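Putative glycoside hydrolase (Parabacteroides distasonis ATCC 8503, PDB 3GYC) is a putative glycoside hydrolase that probably cleaves glycosidic bonds in carbohydrates, with a TIM-barrel fold of the cellulase-like family. Local coordinates at residues V92-N95 and L96-L100; G148-D151 and T152-Y155. All blocks are in the same frame, centred on the assembly; numbering follows the deposited sequence.

Interaction 1: V92-N95 and L96-L100; sequences VQPN and LNLFL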
loop_
_atom_site.group_PDB
_atom_site.type_symbol
_atom_site.label_atom_id
_atom_site.label_comp_id
_atom_site.label_asym_id
_atom_site.label_seq_id
_atom_site.Cartn_x
_atom_site.Cartn_y
_atom_site.Cartn_z
ATOM N N VAL A 92 -5.977 15.425 -11.636
ATOM C CA VAL A 92 -4.870 14.472 -11.476
ATOM C C VAL A 92 -3.586 14.891 -12.185
ATOM O O VAL A 92 -2.516 14.763 -11.609
ATOM C CB VAL A 92 -5.286 13.036 -11.803
ATOM C CG1 VAL A 92 -4.193 12.040 -11.478
ATOM C CG2 VAL A 92 -6.541 12.653 -11.028
ATOM N N GLN A 93 -3.681 15.397 -13.404
ATOM C CA GLN A 93 -2.516 15.922 -14.112
ATOM C C GLN A 93 -2.747 17.399 -14.363
ATOM O O GLN A 93 -3.878 17.799 -14.700
ATOM C CB GLN A 93 -2.265 15.190 -15.427
ATOM C CG GLN A 93 -1.745 13.777 -15.335
ATOM C CD GLN A 93 -0.283 13.685 -14.871
ATOM O OE1 GLN A 93 0.249 14.615 -14.241
ATOM N NE2 GLN A 93 0.360 12.563 -15.184
ATOM N N PRO A 94 -1.678 18.212 -14.290
ATOM C CA PRO A 94 -0.252 17.870 -14.046
ATOM C C PRO A 94 0.174 17.611 -12.592
ATOM O O PRO A 94 1.363 17.426 -12.334
ATOM C CB PRO A 94 0.492 19.098 -14.616
ATOM C CG PRO A 94 -0.478 20.246 -14.365
ATOM C CD PRO A 94 -1.857 19.648 -14.619
ATOM N N ASN A 95 -0.759 17.641 -11.649
ATOM C CA ASN A 95 -0.454 17.378 -10.216
ATOM C C ASN A 95 0.374 16.123 -9.967
ATOM O O ASN A 95 1.336 16.182 -9.184
ATOM C CB ASN A 95 -1.705 17.352 -9.346
ATOM C CG ASN A 95 -2.149 18.730 -8.933
ATOM O OD1 ASN A 95 -1.370 19.665 -9.019
ATOM N ND2 ASN A 95 -3.441 18.872 -8.475
ATOM N N LEU A 96 0.085 15.030 -10.671
ATOM C CA LEU A 96 0.850 13.805 -10.475
ATOM C C LEU A 96 2.290 14.015 -10.902
ATOM O O LEU A 96 3.227 13.713 -10.148
ATOM C CB LEU A 96 0.211 12.609 -11.187
ATOM C CG LEU A 96 0.990 11.302 -11.156
ATOM C CD1 LEU A 96 1.234 10.804 -9.671
ATOM C CD2 LEU A 96 0.333 10.225 -12.029
ATOM N N ASN A 97 2.478 14.552 -12.101
ATOM C CA ASN A 97 3.844 14.780 -12.572
ATOM C C ASN A 97 4.596 15.806 -11.711
ATOM O O ASN A 97 5.841 15.695 -11.545
ATOM C CB ASN A 97 3.867 15.092 -14.057
ATOM C CG ASN A 97 3.627 13.842 -14.930
ATOM O OD1 ASN A 97 3.287 12.749 -14.449
ATOM N ND2 ASN A 97 3.826 14.004 -16.204
ATOM N N LEU A 98 3.859 16.794 -11.180
ATOM C CA LEU A 98 4.456 17.784 -10.254
ATOM C C LEU A 98 4.938 17.084 -9.002
ATOM O O LEU A 98 6.055 17.292 -8.585
ATOM C CB LEU A 98 3.516 18.960 -9.916
ATOM C CG LEU A 98 3.346 20.019 -11.020
ATOM C CD1 LEU A 98 2.124 20.995 -10.781
ATOM C CD2 LEU A 98 4.619 20.818 -11.273
ATOM N N PHE A 99 4.071 16.273 -8.400
ATOM C CA PHE A 99 4.413 15.503 -7.228
ATOM C C PHE A 99 5.606 14.563 -7.480
ATOM O O PHE A 99 6.544 14.501 -6.642
ATOM C CB PHE A 99 3.193 14.715 -6.739
ATOM C CG PHE A 99 3.454 13.940 -5.469
ATOM C CD1 PHE A 99 3.458 14.611 -4.246
ATOM C CD2 PHE A 99 3.784 12.601 -5.502
ATOM C CE1 PHE A 99 3.729 13.934 -3.078
ATOM C CE2 PHE A 99 4.033 11.932 -4.336
ATOM C CZ PHE A 99 4.031 12.621 -3.121
ATOM N N LEU A 100 5.600 13.872 -8.625
ATOM C CA LEU A 100 6.690 12.975 -8.990
ATOM C C LEU A 100 7.976 13.732 -9.170
ATOM O O LEU A 100 9.015 13.228 -8.747
ATOM C CB LEU A 100 6.371 12.110 -10.214
ATOM C CG LEU A 100 5.215 11.129 -10.107
ATOM C CD1 LEU A 100 4.930 10.500 -11.509
ATOM C CD2 LEU A 100 5.412 10.003 -9.040
#
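The carboxamides of Gln93 and Asn97 meet almost at right angles, their planes 85° apart. Gln93 offers its edge: NE2 donates to Asn97 OD1 at 3.0 Å, with the acceptor close to the plane of the Gln93 amide, whereas on the other side of the bond the nitrogen stands over the face of the Asn97 amide, off its lone pairs. The second polar atom of Gln93 serves the backbone, OE1 accepting Asn97 N at 3.1 Å in a fairly straight bond. One face of the Gln93 amide is covered by Leu96, whose CB lies 3.9 Å from Gln93 CD while its CD2 approaches NE2. Gln93 reaches this place by bending at its second torsion (chi2 -72°), which folds the amide back over the first turn of helix 95-105.

Backbone bonds four residues apart already begin in the loop, from Leu96 N to Val92 O and from Leu98 N to Pro94 O; Phe99 N to Asn95 O, at 2.8 Å, then continues the series in the helix. Gln93 O, which would be an acceptor in that series, instead meets Gln91 NE2, and the side-chain oxygen stands in for it. The cis peptide before Pro94 lies in this entry to the helix, which packs on strand 53-57 of the barrel through Leu96 and Phe99. Ser143 OG also binds Gln93 NE2, and Asn97 ND2 is held by Ser143 O and Asp147 OD2, so both amides are tied to helix 130-146 and its end.

A leucine here, with no amide, would probably leave the buried Asn97 N-H without its acceptor and Ser143 OG without its mate. Used as acceptor and donor at once, one buried carboxamide satisfies a first-turn N-H of helix 95-105 and reaches helix 130-146.

Interaction 2: G148-D151 and T152-Y155; sequences GLLD and TILY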
loop_
_atom_site.group_PDB
_atom_site.type_symbol
_atom_site.label_atom_id
_atom_site.label_comp_id
_atom_site.label_asym_id
_atom_site.label_seq_id
_atom_site.Cartn_x
_atom_site.Cartn_y
_atom_site.Cartn_z
ATOM N N GLY A 148 9.485 12.718 -18.611
ATOM C CA GLY A 148 10.736 12.020 -18.295
ATOM C C GLY A 148 10.879 11.562 -16.838
ATOM O O GLY A 148 11.982 11.638 -16.277
ATOM N N LEU A 149 9.792 11.079 -16.242
ATOM C CA LEU A 149 9.771 10.698 -14.831
ATOM C C LEU A 149 9.630 9.216 -14.611
ATOM O O LEU A 149 9.452 8.823 -13.500
ATOM C CB LEU A 149 8.590 11.382 -14.090
ATOM C CG LEU A 149 8.691 12.918 -13.990
ATOM C CD1 LEU A 149 7.325 13.605 -13.850
ATOM C CD2 LEU A 149 9.698 13.309 -12.846
ATOM N N LEU A 150 9.754 8.375 -15.638
ATOM C CA LEU A 150 9.486 6.948 -15.430
ATOM C C LEU A 150 10.511 6.296 -14.490
ATOM O O LEU A 150 10.170 5.379 -13.760
ATOM C CB LEU A 150 9.419 6.219 -16.761
ATOM C CG LEU A 150 8.570 4.957 -16.835
ATOM C CD1 LEU A 150 7.225 5.188 -16.167
ATOM C CD2 LEU A 150 8.418 4.516 -18.327
ATOM N N ASP A 151 11.754 6.778 -14.500
ATOM C CA ASP A 151 12.783 6.227 -13.604
ATOM C C ASP A 151 12.520 6.491 -12.120
ATOM O O ASP A 151 13.142 5.861 -11.267
ATOM C CB ASP A 151 14.156 6.741 -13.987
ATOM C CG ASP A 151 14.559 6.279 -15.372
ATOM O OD1 ASP A 151 14.272 5.093 -15.695
ATOM O OD2 ASP A 151 15.124 7.106 -16.150
ATOM N N THR A 152 11.582 7.379 -11.812
ATOM C CA THR A 152 11.167 7.624 -10.420
ATOM C C THR A 152 10.187 6.557 -9.924
ATOM O O THR A 152 10.008 6.406 -8.740
ATOM C CB THR A 152 10.548 9.024 -10.315
ATOM O OG1 THR A 152 11.589 10.001 -10.473
ATOM C CG2 THR A 152 9.824 9.230 -8.999
ATOM N N ILE A 153 9.568 5.810 -10.847
ATOM C CA ILE A 153 8.609 4.809 -10.504
ATOM C C ILE A 153 9.348 3.515 -10.158
ATOM O O ILE A 153 10.194 3.034 -10.917
ATOM C CB ILE A 153 7.590 4.572 -11.650
ATOM C CG1 ILE A 153 6.854 5.886 -11.982
ATOM C CG2 ILE A 153 6.656 3.414 -11.285
ATOM C CD1 ILE A 153 6.236 6.650 -10.804
ATOM N N LEU A 154 8.995 2.977 -9.001
ATOM C CA LEU A 154 9.643 1.799 -8.439
ATOM C C LEU A 154 8.964 0.511 -8.903
ATOM O O LEU A 154 9.607 -0.467 -9.256
ATOM C CB LEU A 154 9.550 1.928 -6.924
ATOM C CG LEU A 154 10.292 0.981 -6.050
ATOM C CD1 LEU A 154 11.805 1.119 -6.335
ATOM C CD2 LEU A 154 9.878 1.330 -4.581
ATOM N N TYR A 155 7.647 0.535 -8.894
ATOM C CA TYR A 155 6.844 -0.596 -9.296
ATOM C C TYR A 155 5.454 -0.117 -9.628
ATOM O O TYR A 155 5.076 0.990 -9.274
ATOM C CB TYR A 155 6.777 -1.677 -8.195
ATOM C CG TYR A 155 6.049 -1.310 -6.911
ATOM C CD1 TYR A 155 4.674 -1.396 -6.842
ATOM C CD2 TYR A 155 6.730 -0.903 -5.764
ATOM C CE1 TYR A 155 3.977 -1.084 -5.667
ATOM C CE2 TYR A 155 6.031 -0.552 -4.588
ATOM C CZ TYR A 155 4.666 -0.675 -4.548
ATOM O OH TYR A 155 3.925 -0.402 -3.441
#
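Ile153 packs back against Leu150 across a tight turn, and its side chain can be followed outward from the backbone. CB sits 3.4 Å from Leu150 O, the same oxygen that accepts Ile153 N at 3.0 Å. From there CG1 turns to the side of the backbone N (chi1 -59°), back toward the preceding turn, and remains 3.8 Å from Leu150 O. It also touches the Leu150 side chain, with Ile153 CG1 4.3 Å from Leu150 CD1. A second bend (chi2 -50°) carries CD1 onward to the side chain of Leu100 on helix 95-105. Leu112 of strand 109-113 and Met206 also touch the side chain, while Ile153 O takes a hydrogen bond from Arg392 NH2.

The turn itself is a short 3-10 segment. Thr152 N binds Leu149 O at 3.1 Å, one residue before the Leu150-Ile153 bond, and in each case the donor stands well above the carbonyl plane, 52° out of it for Leu149. These two successive i to i+3 bonds complete the connection from helix 130-146 to strand 153-157, an alpha-to-beta loop of the TIM barrel. Such loops lie at the N-terminal ends of the strands, whereas TIM-barrel enzymes place their active sites at the opposite, C-terminal ends.

Thr152 marks the passage into the strand. Its CB rests 3.4 Å from Leu149 O, while OG1 comes no nearer than 3.9 Å to that same Leu149 O. Its backbone already pairs with Val110 of strand 109-113, the partner that Leu154 also uses. Leu149 and Leu150 rest on Ile144 of helix 130-146, Leu149 also on Lys104 of helix 95-105.

Along the chain the two contacts come in series, neither nested nor crossed. Interaction 1 closes first, joining the loop after strand 88-90 to the start of helix 95-105. The chain then runs through strand 109-113 and helix 130-146 before interaction 2 turns it into strand 153-157. Their centres are 13 Å apart, yet they touch: Leu149 CD1 lies 3.4 Å from Asn97 O, and Leu100 O is 4.1 Å from Thr152 CG2. Helix 95-105 therefore packs against the turn that leads into strand 153-157. Interaction 1 sets this helix against strand 53-57 and helix 130-146; interaction 2 leads from helix 130-146 into strand 153-157, beside strand 109-113.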